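Local coordinates for protein T cell receptor gamma chain (PDB 7L15) that pairs with a mu chain to build the marsupial gamma mu T cell receptor and probably takes part in antigen recognition, at residues B[34-39]-B[103-108]; B[45-50]-B[63-68]; B[71-74]-B[80-83]; B[23-28]-B[95-100]; B[157-162]-B[172-177]. One frame throughout, in Å; residues are numbered along the deposited sequence.

Contact 1 of 5, residues B[34-39]-B[103-108]; sequences YVHWYR and RVKVFG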
# COMPACT_ATOMS: atom_id res chain seq x y z
N TYR B 34 -17.67 14.66 12.84
CA TYR B 34 -16.79 13.82 13.64
C TYR B 34 -15.63 13.30 12.81
O TYR B 34 -15.81 12.85 11.66
CB TYR B 34 -17.58 12.67 14.27
CG TYR B 34 -18.65 13.21 15.18
CD1 TYR B 34 -18.38 13.49 16.51
CD2 TYR B 34 -19.91 13.52 14.69
CE1 TYR B 34 -19.35 14.03 17.34
CE2 TYR B 34 -20.89 14.06 15.51
CZ TYR B 34 -20.61 14.30 16.84
OH TYR B 34 -21.58 14.83 17.65
N VAL B 35 -14.43 13.40 13.37
CA VAL B 35 -13.22 12.82 12.81
C VAL B 35 -12.82 11.66 13.71
O VAL B 35 -12.68 11.83 14.92
CB VAL B 35 -12.10 13.86 12.72
CG1 VAL B 35 -10.84 13.23 12.14
CG2 VAL B 35 -12.55 15.04 11.87
N HIS B 36 -12.67 10.47 13.11
CA HIS B 36 -12.39 9.24 13.83
C HIS B 36 -10.94 8.82 13.60
O HIS B 36 -10.42 8.99 12.50
CB HIS B 36 -13.32 8.11 13.38
CG HIS B 36 -14.77 8.47 13.42
ND1 HIS B 36 -15.63 7.99 14.38
CD2 HIS B 36 -15.51 9.26 12.61
CE1 HIS B 36 -16.84 8.47 14.17
NE2 HIS B 36 -16.80 9.24 13.10
N TRP B 37 -10.30 8.27 14.63
CA TRP B 37 -8.90 7.85 14.57
C TRP B 37 -8.82 6.36 14.88
O TRP B 37 -9.08 5.96 16.02
CB TRP B 37 -8.03 8.65 15.53
CG TRP B 37 -7.67 10.00 15.00
CD1 TRP B 37 -8.29 11.18 15.28
CD2 TRP B 37 -6.64 10.31 14.06
NE1 TRP B 37 -7.69 12.21 14.59
CE2 TRP B 37 -6.67 11.70 13.84
CE3 TRP B 37 -5.67 9.55 13.41
CZ2 TRP B 37 -5.79 12.34 12.98
CZ3 TRP B 37 -4.79 10.20 12.54
CH2 TRP B 37 -4.85 11.58 12.34
N TYR B 38 -8.44 5.57 13.88
CA TYR B 38 -8.28 4.13 13.99
C TYR B 38 -6.80 3.77 13.99
O TYR B 38 -5.97 4.51 13.45
CB TYR B 38 -8.99 3.39 12.83
CG TYR B 38 -10.52 3.38 12.93
CD1 TYR B 38 -11.27 4.49 12.57
CD2 TYR B 38 -11.19 2.25 13.35
CE1 TYR B 38 -12.66 4.48 12.65
CE2 TYR B 38 -12.57 2.22 13.43
CZ TYR B 38 -13.30 3.34 13.08
OH TYR B 38 -14.67 3.30 13.16
N ARG B 39 -6.47 2.64 14.60
CA ARG B 39 -5.11 2.14 14.62
C ARG B 39 -5.10 0.71 14.11
O ARG B 39 -5.97 -0.10 14.45
CB ARG B 39 -4.49 2.18 16.01
CG ARG B 39 -3.10 1.53 16.06
CD ARG B 39 -2.40 1.76 17.39
NE ARG B 39 -3.15 1.17 18.49
CZ ARG B 39 -2.87 1.34 19.77
NH1 ARG B 39 -1.84 2.09 20.14
NH2 ARG B 39 -3.61 0.73 20.68
N ARG B 103 -23.93 5.68 5.09
CA ARG B 103 -23.67 4.37 5.64
C ARG B 103 -22.25 3.90 5.35
O ARG B 103 -21.92 2.75 5.67
CB ARG B 103 -24.69 3.35 5.10
CG ARG B 103 -24.92 3.42 3.59
CD ARG B 103 -24.19 2.30 2.84
NE ARG B 103 -24.81 0.98 3.03
CZ ARG B 103 -24.35 0.05 3.87
NH1 ARG B 103 -24.98 -1.11 3.97
NH2 ARG B 103 -23.26 0.28 4.60
N VAL B 104 -21.41 4.75 4.76
CA VAL B 104 -20.06 4.38 4.32
C VAL B 104 -19.05 5.19 5.12
O VAL B 104 -19.20 6.41 5.25
CB VAL B 104 -19.88 4.62 2.82
CG1 VAL B 104 -18.38 4.70 2.46
CG2 VAL B 104 -20.56 3.51 2.03
N LYS B 105 -18.03 4.51 5.64
CA LYS B 105 -16.94 5.19 6.33
C LYS B 105 -15.74 5.30 5.39
O LYS B 105 -15.33 4.31 4.79
CB LYS B 105 -16.55 4.45 7.61
CG LYS B 105 -15.92 5.35 8.66
CD LYS B 105 -16.48 5.06 10.05
CE LYS B 105 -15.69 5.78 11.12
NZ LYS B 105 -16.18 5.46 12.50
N VAL B 106 -15.21 6.52 5.27
CA VAL B 106 -14.07 6.82 4.40
C VAL B 106 -12.85 7.07 5.27
O VAL B 106 -12.92 7.80 6.27
CB VAL B 106 -14.35 8.03 3.50
CG1 VAL B 106 -13.25 8.18 2.48
CG2 VAL B 106 -15.70 7.90 2.82
N PHE B 107 -11.72 6.50 4.87
CA PHE B 107 -10.50 6.48 5.65
C PHE B 107 -9.37 7.19 4.92
O PHE B 107 -9.22 7.06 3.70
CB PHE B 107 -10.02 5.04 5.94
CG PHE B 107 -10.82 4.32 6.97
CD1 PHE B 107 -12.12 3.91 6.71
CD2 PHE B 107 -10.25 4.02 8.21
CE1 PHE B 107 -12.85 3.23 7.67
CE2 PHE B 107 -10.97 3.34 9.17
CZ PHE B 107 -12.28 2.95 8.91
N GLY B 108 -8.56 7.90 5.68
CA GLY B 108 -7.29 8.35 5.17
C GLY B 108 -6.36 7.19 4.87
O GLY B 108 -6.58 6.04 5.26
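Lys-105 reaches across to Tyr-38 and His-36. Lys-105 NZ donates a hydrogen bond to Tyr-38 OH at 2.7 Å. The two side chains point at each other, and the ammonium lies at the edge of the tyrosine ring, in its plane. Lys-105 CG is anti to the backbone N (chi1 -154°), and a bend at chi2 carries the chain on to this point. Tyr-38 OH has a second partner, Leu-118 N of the mu chain. Lys-105 NZ also makes a weak hydrogen bond to Asp-116 O of that chain.

The same lysine covers one face of the His-36 ring. Its CE makes a CH-pi contact, 3.8 Å from the centroid of that ring and nearly over its middle. His-36 ND1 has its own partner, Arg-48 NH1, to which it is hydrogen-bonded.

The apolar part is aromatic. Phe-107 CE2 sits over one face of the Tyr-38 ring, 3.6 Å from Tyr-38 CD1. The rings meet obliquely, with centroids 5.1 Å apart and planes at 52°.

Tyr-38, Lys-105 and His-36 lie on the face of the V domain that meets the mu chain. Strands 34-40 and 104-116 are not neighbours in their sheet. Strand 93-101 runs between them, and Tyr-38 and Phe-107 both reach over its Ala-98.

Contact 2 of 5, residues B[45-50]-B[63-68]; sequences APERLL and PGFSAD
Strand 47-53 and the loop after strand 58-61 come nearest at Leu-49 and Phe-65, whose CA atoms are 6.5 Å apart. In immunoglobulin V-set terms this is strand C' against the loop that joins C'' to D. The strand is irregular at Leu-49, where psi is -41°. Both Leu-49 and Leu-50 make backbone hydrogen bonds to Trp-37, which fits a classic beta bulge. Beyond Phe-65 the loop folds into an ST turn, in which Ser-66 OG accepts from Asp-68 N at 3.0 Å.

Phe-65 is the centre of the contact. Its CG is anti to its carbonyl carbon (chi1 -60°), and the ring is directed at the strand. Leu-49 lies over one face of the ring, with its CD2 only 3.3 Å from Phe-65 CZ, a tight approach. Arg-39 and Val-70 also touch the ring. Arg-48 heads elsewhere, into a salt bridge with Asp-62. Glu-47 meets the phenylalanine ring at its edge. The carboxylate plane is steeply turned, 76° from the ring plane, and Glu-47 OE2 is 3.8 Å from Phe-65 CZ.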
# COMPACT_ATOMS: atom_id res chain seq x y z
N ALA B 45 -6.78 -6.87 15.30
CA ALA B 45 -7.90 -6.21 14.63
C ALA B 45 -7.69 -4.71 14.65
O ALA B 45 -7.37 -4.15 15.71
CB ALA B 45 -9.22 -6.55 15.31
N PRO B 46 -7.85 -4.02 13.52
CA PRO B 46 -7.87 -2.55 13.57
C PRO B 46 -8.98 -2.10 14.51
O PRO B 46 -10.01 -2.76 14.65
CB PRO B 46 -8.13 -2.13 12.12
CG PRO B 46 -8.51 -3.38 11.39
CD PRO B 46 -7.97 -4.55 12.16
N GLU B 47 -8.75 -0.99 15.20
CA GLU B 47 -9.74 -0.55 16.17
C GLU B 47 -9.71 0.96 16.26
O GLU B 47 -8.71 1.61 15.92
CB GLU B 47 -9.50 -1.18 17.55
CG GLU B 47 -8.14 -0.92 18.18
CD GLU B 47 -8.05 -1.42 19.63
OE1 GLU B 47 -9.10 -1.47 20.33
OE2 GLU B 47 -6.93 -1.77 20.06
N ARG B 48 -10.82 1.52 16.71
CA ARG B 48 -10.89 2.96 16.88
C ARG B 48 -10.30 3.33 18.23
O ARG B 48 -10.52 2.63 19.23
CB ARG B 48 -12.32 3.45 16.75
CG ARG B 48 -12.37 4.98 16.63
CD ARG B 48 -13.79 5.50 16.48
NE ARG B 48 -14.50 5.45 17.75
CZ ARG B 48 -15.76 5.84 17.91
NH1 ARG B 48 -16.45 6.32 16.88
NH2 ARG B 48 -16.33 5.74 19.11
N LEU B 49 -9.51 4.40 18.25
CA LEU B 49 -8.94 4.90 19.49
C LEU B 49 -9.78 6.01 20.11
O LEU B 49 -9.94 6.04 21.34
CB LEU B 49 -7.52 5.43 19.25
CG LEU B 49 -6.52 4.51 18.54
CD1 LEU B 49 -5.09 5.00 18.71
CD2 LEU B 49 -6.64 3.09 19.04
N LEU B 50 -10.31 6.92 19.30
CA LEU B 50 -11.06 8.07 19.80
C LEU B 50 -11.87 8.65 18.65
O LEU B 50 -11.63 8.36 17.48
CB LEU B 50 -10.13 9.14 20.39
CG LEU B 50 -9.20 9.99 19.51
CD1 LEU B 50 -9.93 11.10 18.75
CD2 LEU B 50 -8.10 10.61 20.36
N PRO B 63 -13.03 3.14 25.11
CA PRO B 63 -12.58 2.42 26.31
C PRO B 63 -11.22 1.78 26.08
O PRO B 63 -10.91 1.31 24.98
CB PRO B 63 -13.68 1.38 26.56
CG PRO B 63 -14.51 1.35 25.33
CD PRO B 63 -14.38 2.71 24.69
N GLY B 64 -10.40 1.78 27.13
CA GLY B 64 -9.04 1.31 27.06
C GLY B 64 -8.03 2.39 26.77
O GLY B 64 -6.83 2.19 27.03
N PHE B 65 -8.46 3.53 26.25
CA PHE B 65 -7.55 4.60 25.87
C PHE B 65 -7.80 5.81 26.75
O PHE B 65 -8.95 6.23 26.94
CB PHE B 65 -7.72 4.92 24.38
CG PHE B 65 -7.44 3.74 23.50
CD1 PHE B 65 -6.14 3.44 23.11
CD2 PHE B 65 -8.46 2.89 23.10
CE1 PHE B 65 -5.87 2.34 22.33
CE2 PHE B 65 -8.20 1.78 22.32
CZ PHE B 65 -6.90 1.51 21.93
N SER B 66 -6.72 6.33 27.33
CA SER B 66 -6.79 7.47 28.23
C SER B 66 -6.60 8.76 27.46
O SER B 66 -5.80 8.82 26.52
CB SER B 66 -5.72 7.35 29.32
OG SER B 66 -5.59 8.57 30.03
N ALA B 67 -7.33 9.80 27.86
CA ALA B 67 -7.11 11.12 27.26
C ALA B 67 -5.70 11.63 27.51
O ALA B 67 -5.24 12.50 26.77
CB ALA B 67 -8.14 12.12 27.80
N ASP B 68 -5.02 11.11 28.54
CA ASP B 68 -3.60 11.41 28.73
C ASP B 68 -2.74 10.78 27.64
O ASP B 68 -1.65 11.28 27.34
CB ASP B 68 -3.12 10.91 30.09
CG ASP B 68 -3.82 11.57 31.25
OD1 ASP B 68 -4.87 12.21 31.04
OD2 ASP B 68 -3.31 11.43 32.38

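Contact 3 of 5, residues B[71-74]-B[80-83]; sequences RAYK and CRLI
Tyr-73 has its CG between the backbone N and the carbonyl carbon (chi1 75°), which swings the ring across to Arg-81 and Ile-83. Arg-81 starts the other way, with CG anti to its carbonyl carbon. This and an extended chi2 lay its atoms from CB to CD along the tyrosine, and a bend at chi3 (78°) then turns the guanidinium. The two side chains run alongside each other in a common direction.

Tyr-73 CE1 is 3.6 Å from Arg-81 CB. Farther out, Tyr-73 OH comes 3.6 Å from Arg-81 CD, so the tip of the tyrosine rests on the aliphatic part of the arginine. The ring and guanidinium planes are 49° apart, an oblique approach. Ile-83 CD1 approaches the same ring obliquely, 3.7 Å from Tyr-73 CE1.

The backbones form an antiparallel hairpin, strands D and E of the V domain. Arg-71 and Ile-83 are a hydrogen-bonded pair, and so are Tyr-73 and Arg-81. Each pair is joined by two backbone bonds, one in each direction. In the first, Ile-83 N donates to Arg-71 O at 3.0 Å and the bond is nearly straight. In the second, Tyr-73 N donates to Arg-81 O at 3.1 Å. Between them, Ala-72 faces Leu-82 in a non-hydrogen-bonded pair. Ala-72 CB touches Cys-80 SG at 4.0 Å on the inner face, where Leu-50 and Trp-37 of the other sheet pack.

The chemistry is split by face. Ala-72, Cys-80 and Leu-82 turn to the core. On the other side, aliphatic stems and an aromatic ring pack together while charged ends lie beyond them.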
# COMPACT_ATOMS: atom_id res chain seq x y z
N ARG B 71 -5.20 12.11 22.21
CA ARG B 71 -6.02 13.31 22.30
C ARG B 71 -6.01 13.99 20.94
O ARG B 71 -4.94 14.22 20.37
CB ARG B 71 -5.47 14.25 23.39
CG ARG B 71 -6.39 15.41 23.78
CD ARG B 71 -5.68 16.38 24.73
NE ARG B 71 -4.62 17.13 24.06
CZ ARG B 71 -4.83 18.21 23.32
NH1 ARG B 71 -3.81 18.83 22.74
NH2 ARG B 71 -6.07 18.67 23.15
N ALA B 72 -7.20 14.29 20.41
CA ALA B 72 -7.31 15.03 19.16
C ALA B 72 -7.66 16.49 19.44
O ALA B 72 -8.43 16.79 20.36
CB ALA B 72 -8.37 14.42 18.25
N TYR B 73 -7.12 17.39 18.62
CA TYR B 73 -7.42 18.81 18.73
C TYR B 73 -7.42 19.42 17.33
O TYR B 73 -7.23 18.72 16.33
CB TYR B 73 -6.43 19.49 19.70
CG TYR B 73 -5.04 19.72 19.16
CD1 TYR B 73 -4.20 18.65 18.87
CD2 TYR B 73 -4.55 21.00 18.97
CE1 TYR B 73 -2.91 18.86 18.37
CE2 TYR B 73 -3.27 21.23 18.49
CZ TYR B 73 -2.46 20.16 18.19
OH TYR B 73 -1.19 20.39 17.70
N LYS B 74 -7.66 20.73 17.25
CA LYS B 74 -7.75 21.44 15.98
C LYS B 74 -6.39 21.98 15.54
O LYS B 74 -5.52 22.27 16.37
CB LYS B 74 -8.75 22.60 16.08
N CYS B 80 -7.51 18.32 11.62
CA CYS B 80 -7.53 17.57 12.86
C CYS B 80 -6.18 16.88 13.08
O CYS B 80 -5.60 16.32 12.14
CB CYS B 80 -8.65 16.54 12.86
SG CYS B 80 -8.91 15.75 14.48
N ARG B 81 -5.70 16.92 14.32
CA ARG B 81 -4.41 16.36 14.69
C ARG B 81 -4.58 15.42 15.87
O ARG B 81 -5.33 15.71 16.81
CB ARG B 81 -3.39 17.47 15.05
CG ARG B 81 -2.95 18.34 13.87
CD ARG B 81 -1.92 19.40 14.28
NE ARG B 81 -0.58 18.85 14.44
CZ ARG B 81 0.45 19.14 13.65
NH1 ARG B 81 1.64 18.59 13.87
NH2 ARG B 81 0.30 19.98 12.63
N LEU B 82 -3.89 14.28 15.82
CA LEU B 82 -3.87 13.30 16.90
C LEU B 82 -2.51 13.32 17.57
O LEU B 82 -1.48 13.15 16.91
CB LEU B 82 -4.18 11.90 16.37
CG LEU B 82 -3.98 10.73 17.33
CD1 LEU B 82 -5.03 10.75 18.43
CD2 LEU B 82 -3.98 9.39 16.60
N ILE B 83 -2.49 13.52 18.88
CA ILE B 83 -1.26 13.48 19.66
C ILE B 83 -1.25 12.19 20.47
O ILE B 83 -2.21 11.89 21.18
CB ILE B 83 -1.11 14.70 20.58
CG1 ILE B 83 -0.93 15.96 19.75
CG2 ILE B 83 0.08 14.49 21.52
CD1 ILE B 83 -0.38 17.14 20.53

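Contact 4 of 5, residues B[23-28]-B[95-100]; sequences LNCKIL and YHCASW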
# COMPACT_ATOMS: atom_id res chain seq x y z
N LEU B 23 -0.04 13.55 14.61
CA LEU B 23 -0.45 13.02 13.32
C LEU B 23 -1.46 13.96 12.71
O LEU B 23 -2.35 14.45 13.41
CB LEU B 23 -1.03 11.61 13.47
CG LEU B 23 -0.00 10.51 13.73
CD1 LEU B 23 0.26 10.36 15.19
CD2 LEU B 23 -0.48 9.20 13.15
N ASN B 24 -1.33 14.21 11.41
CA ASN B 24 -2.14 15.19 10.71
C ASN B 24 -3.21 14.52 9.86
O ASN B 24 -2.96 13.48 9.24
CB ASN B 24 -1.26 16.08 9.81
CG ASN B 24 -0.21 16.84 10.59
OD1 ASN B 24 -0.38 17.14 11.77
ND2 ASN B 24 0.89 17.16 9.92
N CYS B 25 -4.38 15.14 9.81
CA CYS B 25 -5.47 14.71 8.93
C CYS B 25 -6.08 15.97 8.32
O CYS B 25 -6.80 16.70 9.00
CB CYS B 25 -6.52 13.91 9.70
SG CYS B 25 -7.88 13.20 8.71
N LYS B 26 -5.79 16.22 7.05
CA LYS B 26 -6.47 17.26 6.28
C LYS B 26 -7.70 16.64 5.65
O LYS B 26 -7.59 15.80 4.75
CB LYS B 26 -5.54 17.87 5.24
N ILE B 27 -8.88 17.04 6.12
CA ILE B 27 -10.15 16.51 5.64
C ILE B 27 -10.75 17.51 4.66
O ILE B 27 -10.90 18.70 4.98
CB ILE B 27 -11.11 16.22 6.80
CG1 ILE B 27 -12.55 16.05 6.29
CG2 ILE B 27 -11.01 17.31 7.87
CD1 ILE B 27 -12.73 14.88 5.36
N LEU B 28 -11.10 17.04 3.46
CA LEU B 28 -11.59 17.87 2.38
C LEU B 28 -13.00 17.46 1.99
O LEU B 28 -13.36 16.28 2.05
CB LEU B 28 -10.68 17.79 1.15
CG LEU B 28 -9.20 18.14 1.35
CD1 LEU B 28 -8.35 16.87 1.48
CD2 LEU B 28 -8.71 19.05 0.23
N TYR B 95 -1.87 4.54 11.75
CA TYR B 95 -2.97 5.33 12.30
C TYR B 95 -3.72 6.00 11.16
O TYR B 95 -3.14 6.77 10.39
CB TYR B 95 -2.43 6.37 13.28
CG TYR B 95 -1.86 5.80 14.55
CD1 TYR B 95 -0.73 5.00 14.52
CD2 TYR B 95 -2.45 6.05 15.79
CE1 TYR B 95 -0.20 4.46 15.67
CE2 TYR B 95 -1.93 5.51 16.95
CZ TYR B 95 -0.80 4.71 16.88
OH TYR B 95 -0.23 4.15 18.01
N HIS B 96 -5.01 5.71 11.06
CA HIS B 96 -5.86 6.24 10.01
C HIS B 96 -6.89 7.17 10.62
O HIS B 96 -7.55 6.81 11.60
CB HIS B 96 -6.61 5.12 9.27
CG HIS B 96 -5.72 4.11 8.61
ND1 HIS B 96 -5.38 4.19 7.28
CD2 HIS B 96 -5.15 2.98 9.08
CE1 HIS B 96 -4.63 3.16 6.96
NE2 HIS B 96 -4.45 2.42 8.04
N CYS B 97 -7.05 8.35 10.04
CA CYS B 97 -8.25 9.11 10.34
C CYS B 97 -9.38 8.67 9.42
O CYS B 97 -9.14 8.15 8.33
CB CYS B 97 -8.01 10.62 10.21
SG CYS B 97 -7.45 11.18 8.61
N ALA B 98 -10.61 8.86 9.87
CA ALA B 98 -11.75 8.38 9.10
C ALA B 98 -12.92 9.34 9.29
O ALA B 98 -12.96 10.11 10.25
CB ALA B 98 -12.15 6.97 9.52
N SER B 99 -13.88 9.25 8.37
CA SER B 99 -15.10 10.03 8.50
C SER B 99 -16.28 9.26 7.92
O SER B 99 -16.18 8.66 6.85
CB SER B 99 -14.99 11.39 7.80
OG SER B 99 -16.13 12.17 8.10
N TRP B 100 -17.40 9.29 8.63
CA TRP B 100 -18.66 8.79 8.10
C TRP B 100 -19.11 9.64 6.93
O TRP B 100 -19.02 10.87 6.97
CB TRP B 100 -19.74 8.79 9.18
CG TRP B 100 -19.65 7.66 10.15
CD1 TRP B 100 -19.39 7.75 11.48
CD2 TRP B 100 -19.83 6.26 9.87
NE1 TRP B 100 -19.39 6.50 12.05
CE2 TRP B 100 -19.66 5.57 11.08
CE3 TRP B 100 -20.11 5.53 8.71
CZ2 TRP B 100 -19.75 4.18 11.17
CZ3 TRP B 100 -20.21 4.16 8.80
CH2 TRP B 100 -20.04 3.49 10.02
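Strands 23-28 and 95-100 run in roughly the same direction in opposite sheets, and come nearest at Cys-25 and Cys-97, with CA atoms 6.4 Å apart. Toward Leu-23 and Tyr-95 they diverge, and there the CA atoms are 8.2 Å apart. These are strands B and F of the V domain, and the contact spans the core of the sandwich.

The link is the disulfide, with Cys-25 SG and Cys-97 SG 2.1 Å apart. The two ends are built differently. Cys-25 SG is anti to its backbone N (chi1 -176°), whereas Cys-97 SG lies between N and the carbonyl carbon (chi1 58°). The dihedral about the S-S bond is 79°, a right-handed bridge. Trp-37 and Leu-6 pack against both cysteines.

Beside the bridge, Leu-23 CD2 presses on the base of Tyr-95, 3.4 Å from Tyr-95 CB. The two side chains are nearly perpendicular, and it is one methyl branch that does the touching. Tyr-95 OH is hydrogen-bonded to Asp-91 O.

The bond between the sheets is thus covalent and buried in apolar surroundings. It tethers the two sheets, as the conserved disulfide of immunoglobulin domains does.

Contact 5 of 5, residues B[157-162]-B[172-177]; sequences VKTYWK and AQFGPI
Trp-161 touches Ala-172 while its NE1 is held by a hydrogen bond to Ser-188 OG, on strand 183-193. That bond helps to set the rotation of the indole. Trp-161 CD1 is 3.5 Å from Ala-172 CB, so the methyl meets the five-membered part of the ring, in an oblique approach. On another side the indole packs edge-to-face with Tyr-203.

Thr-159 and Phe-174 make the next step along. Their side chains run antiparallel, overlapping in part. Thr-159 OG1 lies at the edge of the phenylalanine ring, near its plane, 3.3 Å from Phe-174 CE2. Its chi1 of 68° sets the hydroxyl between the backbone N and the carbonyl carbon and aims it at the ring. The backbone takes part too, since Thr-159 O is 3.4 Å from Phe-174 CE2.

The segments belong to strands C and D of the C1-set domain, which lie in different sheets of its sandwich and run almost opposite ways. The contact therefore closes one edge between the sheets. At the end away from the tryptophan, Val-157 CG1 meets Ile-177 CD1 at 3.8 Å. Both of these residues also pack on Gln-186 of strand 183-193.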
# COMPACT_ATOMS: atom_id res chain seq x y z
N VAL B 157 8.09 4.62 2.30
CA VAL B 157 8.26 5.55 1.20
C VAL B 157 7.07 5.36 0.27
O VAL B 157 6.46 4.29 0.22
CB VAL B 157 9.61 5.32 0.48
CG1 VAL B 157 9.58 4.01 -0.31
CG2 VAL B 157 9.98 6.51 -0.43
N LYS B 158 6.72 6.43 -0.44
CA LYS B 158 5.60 6.44 -1.38
C LYS B 158 6.09 7.08 -2.67
O LYS B 158 6.71 8.15 -2.63
CB LYS B 158 4.42 7.22 -0.78
CG LYS B 158 3.23 7.42 -1.71
CD LYS B 158 2.07 8.10 -0.97
CE LYS B 158 0.83 8.28 -1.87
NZ LYS B 158 -0.21 9.12 -1.19
N THR B 159 5.87 6.41 -3.79
CA THR B 159 6.36 6.86 -5.09
C THR B 159 5.24 6.72 -6.11
O THR B 159 4.42 5.80 -6.01
CB THR B 159 7.59 6.08 -5.57
OG1 THR B 159 7.21 4.73 -5.87
CG2 THR B 159 8.67 6.04 -4.51
N TYR B 160 5.21 7.62 -7.09
CA TYR B 160 4.20 7.55 -8.13
C TYR B 160 4.69 8.29 -9.37
O TYR B 160 5.51 9.21 -9.30
CB TYR B 160 2.83 8.07 -7.65
CG TYR B 160 2.84 9.31 -6.74
CD1 TYR B 160 3.27 9.22 -5.43
CD2 TYR B 160 2.38 10.54 -7.20
CE1 TYR B 160 3.28 10.32 -4.59
CE2 TYR B 160 2.37 11.67 -6.35
CZ TYR B 160 2.83 11.55 -5.04
OH TYR B 160 2.86 12.61 -4.17
N TRP B 161 4.18 7.86 -10.52
CA TRP B 161 4.48 8.43 -11.82
C TRP B 161 3.22 9.06 -12.38
O TRP B 161 2.15 8.45 -12.34
CB TRP B 161 4.99 7.36 -12.78
CG TRP B 161 6.15 6.56 -12.26
CD1 TRP B 161 6.12 5.65 -11.23
CD2 TRP B 161 7.49 6.58 -12.74
NE1 TRP B 161 7.38 5.11 -11.04
CE2 TRP B 161 8.23 5.66 -11.96
CE3 TRP B 161 8.15 7.28 -13.76
CZ2 TRP B 161 9.60 5.43 -12.16
CZ3 TRP B 161 9.52 7.05 -13.96
CH2 TRP B 161 10.22 6.14 -13.16
N LYS B 162 3.34 10.27 -12.91
CA LYS B 162 2.24 10.93 -13.61
C LYS B 162 2.72 11.39 -14.98
O LYS B 162 3.90 11.67 -15.18
CB LYS B 162 1.71 12.12 -12.84
CG LYS B 162 1.13 11.81 -11.48
CD LYS B 162 0.40 13.04 -10.93
CE LYS B 162 -0.19 12.75 -9.57
NZ LYS B 162 -0.79 11.39 -9.57
N ALA B 172 2.50 1.77 -12.66
CA ALA B 172 3.90 1.41 -12.53
C ALA B 172 4.06 0.12 -11.72
O ALA B 172 3.17 -0.28 -10.98
CB ALA B 172 4.69 2.55 -11.88
N GLN B 173 5.21 -0.53 -11.87
CA GLN B 173 5.55 -1.67 -11.03
C GLN B 173 6.42 -1.20 -9.88
O GLN B 173 7.32 -0.37 -10.08
CB GLN B 173 6.30 -2.74 -11.82
CG GLN B 173 5.45 -3.66 -12.64
CD GLN B 173 4.92 -2.99 -13.87
OE1 GLN B 173 5.67 -2.73 -14.82
NE2 GLN B 173 3.63 -2.70 -13.88
N PHE B 174 6.20 -1.75 -8.69
CA PHE B 174 6.97 -1.37 -7.51
C PHE B 174 7.58 -2.61 -6.89
O PHE B 174 6.88 -3.58 -6.64
CB PHE B 174 6.09 -0.66 -6.47
CG PHE B 174 5.30 0.47 -7.04
CD1 PHE B 174 4.08 0.25 -7.66
CD2 PHE B 174 5.80 1.76 -7.01
CE1 PHE B 174 3.36 1.30 -8.21
CE2 PHE B 174 5.09 2.82 -7.56
CZ PHE B 174 3.86 2.58 -8.16
N GLY B 175 8.88 -2.58 -6.65
CA GLY B 175 9.51 -3.64 -5.91
C GLY B 175 9.30 -3.50 -4.42
O GLY B 175 8.81 -2.48 -3.92
N PRO B 176 9.68 -4.52 -3.68
CA PRO B 176 9.56 -4.46 -2.22
C PRO B 176 10.56 -3.46 -1.66
O PRO B 176 11.55 -3.10 -2.31
CB PRO B 176 9.90 -5.88 -1.78
CG PRO B 176 10.99 -6.30 -2.78
CD PRO B 176 10.56 -5.64 -4.10
N ILE B 177 10.31 -3.01 -0.44
CA ILE B 177 11.30 -2.21 0.27
C ILE B 177 12.30 -3.18 0.89
O ILE B 177 11.93 -4.02 1.71
CB ILE B 177 10.65 -1.32 1.32
CG1 ILE B 177 9.69 -0.35 0.63
CG2 ILE B 177 11.72 -0.57 2.10
CD1 ILE B 177 9.04 0.69 1.52

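How the contacts relate
Contacts 1 to 4 all lie in the V domain and touch one another; contact 5 lies in the C1 domain, its centre about 23 Å from that of contact 4. Contacts 1 and 4 share neighbouring strands, and their centres are about 7 Å apart. Trp-37, between the sheets, joins contact 1 to contacts 3 and 4. Strand 79-84 of contact 3 pairs with strand 21-28 of contact 4, Leu-82 O lying 2.7 Å from Leu-23 N. Contact 2 meets contact 3 through Leu-50. Contact 1 has the most residues within reach of the mu chain. Its Arg-103 touches an N-acetylglucosamine, with the Lys-105 side chain about 12 Å from bound sugar.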